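Local atomic coordinates of cGAS/DncV-like nucleotidyltransferase in E. coli homolog (Elizabethkingia meningoseptica ATCC 13253 = NBRC 12535, PDB entry 6E0O), a protein that synthesises cyclic nucleotide second messengers, probably cyclic di-AMP, in response to phage infection as part of a CBASS antiviral defence system. Residues K102-S116 and R119-R132. Sequence-based numbering, arbitrary orientation.
Sequences KADTEEALRNVFTTS and RKNKCIQVNGNSNR. With nucleotides of chain B.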
loop_
_atom_site.group_PDB
_atom_site.type_symbol
_atom_site.label_atom_id
_atom_site.label_comp_id
_atom_site.label_asym_id
_atom_site.label_seq_id
_atom_site.Cartn_x
_atom_site.Cartn_y
_atom_site.Cartn_z
ATOM N N LYS A 102 5.110 -4.109 20.820
ATOM C CA LYS A 102 5.871 -4.689 19.721
ATOM C C LYS A 102 6.716 -5.858 20.204
ATOM O O LYS A 102 6.837 -6.872 19.510
ATOM C CB LYS A 102 6.710 -3.615 19.029
ATOM C CG LYS A 102 7.416 -4.118 17.790
ATOM C CD LYS A 102 7.982 -2.989 16.961
ATOM C CE LYS A 102 8.677 -3.495 15.719
ATOM N NZ LYS A 102 9.302 -2.374 14.977
ATOM N N ALA A 103 7.306 -5.737 21.394
ATOM C CA ALA A 103 8.082 -6.845 21.947
ATOM C C ALA A 103 7.201 -8.062 22.208
ATOM O O ALA A 103 7.599 -9.199 21.936
ATOM C CB ALA A 103 8.775 -6.413 23.237
ATOM N N ASP A 104 5.999 -7.841 22.736
ATOM C CA ASP A 104 5.091 -8.951 22.999
ATOM C C ASP A 104 4.622 -9.590 21.700
ATOM O O ASP A 104 4.444 -10.813 21.628
ATOM C CB ASP A 104 3.894 -8.451 23.807
ATOM C CG ASP A 104 4.249 -8.115 25.245
ATOM O OD1 ASP A 104 5.384 -8.413 25.689
ATOM O OD2 ASP A 104 3.379 -7.543 25.934
ATOM N N THR A 105 4.424 -8.774 20.662
ATOM C CA THR A 105 4.049 -9.294 19.351
ATOM C C THR A 105 5.165 -10.164 18.792
ATOM O O THR A 105 4.921 -11.265 18.293
ATOM C CB THR A 105 3.750 -8.128 18.405
ATOM O OG1 THR A 105 2.682 -7.341 18.929
ATOM C CG2 THR A 105 3.338 -8.642 17.041
ATOM N N GLU A 106 6.408 -9.681 18.881
ATOM C CA GLU A 106 7.545 -10.466 18.415
ATOM C C GLU A 106 7.638 -11.789 19.168
ATOM O O GLU A 106 7.877 -12.840 18.569
ATOM C CB GLU A 106 8.820 -9.638 18.573
ATOM C CG GLU A 106 10.053 -10.305 18.030
ATOM C CD GLU A 106 11.303 -9.453 18.170
ATOM O OE1 GLU A 106 11.211 -8.306 18.661
ATOM O OE2 GLU A 106 12.386 -9.933 17.787
ATOM N N GLU A 107 7.410 -11.754 20.479
ATOM C CA GLU A 107 7.476 -12.965 21.290
ATOM C C GLU A 107 6.394 -13.954 20.885
ATOM O O GLU A 107 6.659 -15.151 20.734
ATOM C CB GLU A 107 7.316 -12.563 22.751
ATOM C CG GLU A 107 7.431 -13.657 23.750
ATOM C CD GLU A 107 7.523 -13.101 25.158
ATOM O OE1 GLU A 107 8.396 -12.241 25.405
ATOM O OE2 GLU A 107 6.708 -13.511 26.008
ATOM N N ALA A 108 5.161 -13.474 20.719
ATOM C CA ALA A 108 4.073 -14.352 20.305
ATOM C C ALA A 108 4.410 -15.040 18.994
ATOM O O ALA A 108 4.143 -16.234 18.822
ATOM C CB ALA A 108 2.778 -13.546 20.171
ATOM N N LEU A 109 5.009 -14.300 18.059
ATOM C CA LEU A 109 5.356 -14.870 16.766
ATOM C C LEU A 109 6.542 -15.816 16.883
ATOM O O LEU A 109 6.529 -16.907 16.304
ATOM C CB LEU A 109 5.617 -13.739 15.777
ATOM C CG LEU A 109 4.385 -12.878 15.462
ATOM C CD1 LEU A 109 4.786 -11.615 14.712
ATOM C CD2 LEU A 109 3.378 -13.682 14.653
ATOM N N ARG A 110 7.564 -15.435 17.648
ATOM C CA ARG A 110 8.738 -16.293 17.770
ATOM C C ARG A 110 8.398 -17.619 18.443
ATOM O O ARG A 110 8.988 -18.656 18.112
ATOM C CB ARG A 110 9.822 -15.572 18.568
ATOM C CG ARG A 110 11.149 -16.290 18.528
ATOM C CD ARG A 110 12.329 -15.467 18.980
ATOM N NE ARG A 110 12.367 -14.135 18.452
ATOM C CZ ARG A 110 12.766 -13.925 17.219
ATOM N NH1 ARG A 110 12.820 -12.710 16.725
ATOM N NH2 ARG A 110 13.108 -14.969 16.462
ATOM N N ASN A 111 7.438 -17.620 19.373
ATOM C CA ASN A 111 7.090 -18.866 20.045
ATOM C C ASN A 111 6.617 -19.910 19.053
ATOM O O ASN A 111 6.802 -21.107 19.295
ATOM C CB ASN A 111 5.999 -18.641 21.089
ATOM C CG ASN A 111 6.508 -17.948 22.315
ATOM O OD1 ASN A 111 7.703 -17.990 22.605
ATOM N ND2 ASN A 111 5.608 -17.316 23.055
ATOM N N VAL A 112 6.015 -19.477 17.943
ATOM C CA VAL A 112 5.462 -20.371 16.925
ATOM C C VAL A 112 6.400 -20.534 15.744
ATOM O O VAL A 112 6.638 -21.647 15.280
ATOM C CB VAL A 112 4.080 -19.863 16.460
ATOM C CG1 VAL A 112 3.588 -20.666 15.246
ATOM C CG2 VAL A 112 3.084 -19.917 17.602
ATOM N N PHE A 113 6.922 -19.429 15.223
ATOM C CA PHE A 113 7.663 -19.437 13.968
ATOM C C PHE A 113 9.170 -19.393 14.161
ATOM O O PHE A 113 9.904 -19.412 13.166
ATOM C CB PHE A 113 7.214 -18.261 13.094
ATOM C CG PHE A 113 5.748 -18.258 12.799
ATOM C CD1 PHE A 113 5.224 -19.138 11.883
ATOM C CD2 PHE A 113 4.893 -17.373 13.433
ATOM C CE1 PHE A 113 3.876 -19.141 11.604
ATOM C CE2 PHE A 113 3.540 -17.369 13.156
ATOM C CZ PHE A 113 3.035 -18.261 12.252
ATOM N N THR A 114 9.632 -19.317 15.413
ATOM C CA THR A 114 11.039 -19.370 15.799
ATOM C C THR A 114 11.928 -18.572 14.856
ATOM O O THR A 114 11.802 -17.343 14.781
ATOM C CB THR A 114 11.509 -20.819 16.014
ATOM O OG1 THR A 114 11.579 -21.529 14.772
ATOM C CG2 THR A 114 10.553 -21.561 16.957
ATOM N N THR A 115 12.820 -19.248 14.135
ATOM C CA THR A 115 13.869 -18.566 13.392
ATOM C C THR A 115 13.361 -17.817 12.169
ATOM O O THR A 115 14.134 -17.064 11.572
ATOM C CB THR A 115 14.940 -19.577 12.980
ATOM O OG1 THR A 115 14.329 -20.628 12.219
ATOM C CG2 THR A 115 15.612 -20.165 14.211
ATOM N N SER A 116 12.097 -17.996 11.786
ATOM C CA SER A 116 11.522 -17.227 10.692
ATOM C C SER A 116 11.139 -15.804 11.084
ATOM O O SER A 116 10.769 -15.017 10.207
ATOM C CB SER A 116 10.276 -17.932 10.149
ATOM O OG SER A 116 10.592 -19.210 9.615
ATOM N N ARG A 119 12.609 -8.989 13.493
ATOM C CA ARG A 119 12.122 -7.655 13.792
ATOM C C ARG A 119 12.638 -6.675 12.750
ATOM O O ARG A 119 13.823 -6.683 12.403
ATOM C CB ARG A 119 12.587 -7.234 15.177
ATOM C CG ARG A 119 12.135 -5.848 15.539
ATOM C CD ARG A 119 12.358 -5.582 16.996
ATOM N NE ARG A 119 11.978 -4.227 17.365
ATOM C CZ ARG A 119 11.326 -3.917 18.478
ATOM N NH1 ARG A 119 10.944 -4.876 19.315
ATOM N NH2 ARG A 119 11.026 -2.653 18.738
ATOM N N LYS A 120 11.742 -5.832 12.254
ATOM C CA LYS A 120 12.071 -4.787 11.297
ATOM C C LYS A 120 11.702 -3.425 11.880
ATOM O O LYS A 120 11.096 -3.325 12.948
ATOM C CB LYS A 120 11.367 -5.024 9.958
ATOM C CG LYS A 120 11.634 -6.381 9.345
ATOM C CD LYS A 120 13.082 -6.560 8.937
ATOM C CE LYS A 120 13.326 -7.991 8.473
ATOM N NZ LYS A 120 14.735 -8.229 8.058
ATOM N N ASN A 121 12.046 -2.366 11.144
ATOM C CA ASN A 121 11.880 -1.015 11.666
ATOM C C ASN A 121 10.418 -0.692 11.956
ATOM O O ASN A 121 10.113 -0.016 12.949
ATOM C CB ASN A 121 12.465 -0.016 10.670
ATOM C CG ASN A 121 12.563 1.383 11.240
ATOM O OD1 ASN A 121 12.898 1.566 12.411
ATOM N ND2 ASN A 121 12.266 2.378 10.417
ATOM N N LYS A 122 9.503 -1.154 11.098
ATOM C CA LYS A 122 8.098 -0.773 11.179
ATOM C C LYS A 122 7.167 -1.962 11.367
ATOM O O LYS A 122 5.946 -1.775 11.366
ATOM C CB LYS A 122 7.677 0.017 9.935
ATOM C CG LYS A 122 8.356 1.363 9.798
ATOM C CD LYS A 122 7.884 2.133 8.573
ATOM C CE LYS A 122 8.791 3.319 8.285
ATOM N NZ LYS A 122 8.418 4.008 7.025
ATOM N N CYS A 123 7.702 -3.165 11.558
ATOM C CA CYS A 123 6.875 -4.363 11.633
ATOM C C CYS A 123 7.714 -5.505 12.183
ATOM O O CYS A 123 8.914 -5.360 12.430
ATOM C CB CYS A 123 6.323 -4.715 10.250
ATOM S SG CYS A 123 7.592 -5.195 9.042
ATOM N N ILE A 124 7.060 -6.647 12.381
ATOM C CA ILE A 124 7.729 -7.917 12.638
ATOM C C ILE A 124 7.522 -8.778 11.394
ATOM O O ILE A 124 6.383 -9.084 11.023
ATOM C CB ILE A 124 7.174 -8.628 13.882
ATOM C CG1 ILE A 124 7.172 -7.738 15.125
ATOM C CG2 ILE A 124 7.967 -9.908 14.082
ATOM C CD1 ILE A 124 8.523 -7.292 15.597
ATOM N N GLN A 125 8.608 -9.175 10.750
ATOM C CA GLN A 125 8.513 -10.015 9.569
ATOM C C GLN A 125 8.486 -11.475 9.982
ATOM O O GLN A 125 9.267 -11.905 10.834
ATOM C CB GLN A 125 9.711 -9.756 8.659
ATOM C CG GLN A 125 9.690 -10.473 7.339
ATOM C CD GLN A 125 10.848 -10.041 6.464
ATOM O OE1 GLN A 125 11.824 -10.766 6.313
ATOM N NE2 GLN A 125 10.754 -8.843 5.909
ATOM N N VAL A 126 7.583 -12.227 9.373
ATOM C CA VAL A 126 7.520 -13.673 9.527
ATOM C C VAL A 126 7.817 -14.265 8.153
ATOM O O VAL A 126 6.966 -14.257 7.258
ATOM C CB VAL A 126 6.170 -14.150 10.073
ATOM C CG1 VAL A 126 6.217 -15.660 10.260
ATOM C CG2 VAL A 126 5.810 -13.434 11.375
ATOM N N ASN A 127 9.028 -14.777 7.977
ATOM C CA ASN A 127 9.439 -15.296 6.685
ATOM C C ASN A 127 8.615 -16.519 6.315
ATOM O O ASN A 127 8.319 -17.373 7.159
ATOM C CB ASN A 127 10.922 -15.626 6.722
ATOM C CG ASN A 127 11.770 -14.379 6.818
ATOM O OD1 ASN A 127 12.658 -14.280 7.653
ATOM N ND2 ASN A 127 11.500 -13.422 5.943
ATOM N N GLY A 128 8.239 -16.589 5.043
ATOM C CA GLY A 128 7.429 -17.671 4.536
ATOM C C GLY A 128 8.243 -18.924 4.259
ATOM O O GLY A 128 9.404 -19.065 4.643
ATOM N N ASN A 129 7.595 -19.863 3.582
ATOM C CA ASN A 129 8.197 -21.149 3.256
ATOM C C ASN A 129 7.439 -21.716 2.065
ATOM O O ASN A 129 6.691 -20.998 1.390
ATOM C CB ASN A 129 8.223 -22.053 4.494
ATOM C CG ASN A 129 6.844 -22.343 5.039
ATOM O OD1 ASN A 129 5.870 -22.382 4.303
ATOM N ND2 ASN A 129 6.757 -22.543 6.345
ATOM N N SER A 130 7.645 -23.004 1.795
ATOM C CA SER A 130 7.042 -23.613 0.617
ATOM C C SER A 130 5.527 -23.491 0.624
ATOM O O SER A 130 4.902 -23.550 -0.441
ATOM C CB SER A 130 7.399 -25.098 0.545
ATOM O OG SER A 130 8.792 -25.286 0.471
ATOM N N ASN A 131 4.920 -23.354 1.807
ATOM C CA ASN A 131 3.468 -23.372 1.930
ATOM C C ASN A 131 2.847 -22.065 2.404
ATOM O O ASN A 131 1.619 -22.004 2.557
ATOM C CB ASN A 131 3.038 -24.508 2.867
ATOM C CG ASN A 131 3.363 -25.870 2.312
ATOM O OD1 ASN A 131 3.189 -26.125 1.120
ATOM N ND2 ASN A 131 3.858 -26.750 3.167
ATOM N N ARG A 132 3.633 -21.020 2.632
ATOM C CA ARG A 132 3.046 -19.762 3.061
ATOM C C ARG A 132 3.913 -18.610 2.591
ATOM O O ARG A 132 5.140 -18.716 2.554
ATOM C CB ARG A 132 2.814 -19.709 4.577
ATOM C CG ARG A 132 4.029 -19.468 5.402
ATOM C CD ARG A 132 3.719 -19.342 6.942
ATOM N NE ARG A 132 5.004 -19.025 7.528
ATOM C CZ ARG A 132 5.715 -19.811 8.317
ATOM N NH1 ARG A 132 5.220 -20.957 8.761
ATOM N NH2 ARG A 132 6.915 -19.407 8.691
ATOM P P A B 2 8.086 0.296 4.196
ATOM O OP1 A B 2 8.068 1.418 5.170
ATOM O OP2 A B 2 9.379 -0.374 3.883
ATOM O "O5'" A B 2 7.081 -0.822 4.727
ATOM C "C5'" A B 2 7.461 -1.730 5.759
ATOM C "C4'" A B 2 6.258 -2.287 6.481
ATOM O "O4'" A B 2 5.649 -1.222 7.259
ATOM C "C3'" A B 2 5.160 -2.842 5.578
ATOM O "O3'" A B 2 4.531 -3.962 6.197
ATOM C "C2'" A B 2 4.179 -1.680 5.475
ATOM O "O2'" A B 2 2.842 -2.057 5.209
ATOM C "C1'" A B 2 4.312 -1.022 6.847
ATOM N N9 A B 2 4.067 0.420 6.808
ATOM C C8 A B 2 4.905 1.389 6.307
ATOM N N7 A B 2 4.425 2.603 6.395
ATOM C C5 A B 2 3.180 2.423 6.982
ATOM C C6 A B 2 2.159 3.325 7.340
ATOM N N6 A B 2 2.216 4.647 7.167
ATOM N N1 A B 2 1.066 2.799 7.912
ATOM C C2 A B 2 0.974 1.484 8.098
ATOM N N3 A B 2 1.862 0.534 7.805
ATOM C C4 A B 2 2.951 1.080 7.244
HETATM O O HOH W 1 14.492 -10.208 15.319
HETATM O O HOH W 2 8.371 -21.057 10.635
HETATM O O HOH W 3 10.520 -19.919 7.002
#
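R119 lies between two residues one turn apart on helix 102-113: K102, coming from the opposite direction, lays CD over one guanidinium face toward the rim, and E106 OE1 meets the edge in plane, a 3.5 Å salt bridge to R119 NH1. E106 OE2 serves R110, tying two arginines together; D162 in turn bridges both K102 and R119. K120 O accepts a hydrogen bond from K102 NZ at 2.9 Å, reached by an extended chain with CG anti to the backbone N (chi1 -174°). K122, its CB pointing away from the helix, hydrogen-bonds through NZ to OP1 of nucleotide A2 of chain B at 3.2 Å.

Strand 124-126 runs nearly parallel to the helix (12°). I124 CG2 packs on L109 CD1 at 3.7 Å, while its CD1 reaches E106 CB. V126 spreads its two methyls, CG2 to L109 and CG1 over one F113 face, a CH-pi contact 3.9 Å from the centroid. N127 N donates an almost straight bond of 2.8 Å to S116 O. R132 presents a guanidinium face to the rim of F113, steeply inclined to the ring, and grips N127 O through NH2.

The contact is a worked example of a helix laid on a sheet, here in a nucleotidyltransferase fold: apolar packing in the middle, polar bonds at both ends; the K102 bond probably helps to hold the turn bearing the phosphate-binding lysine.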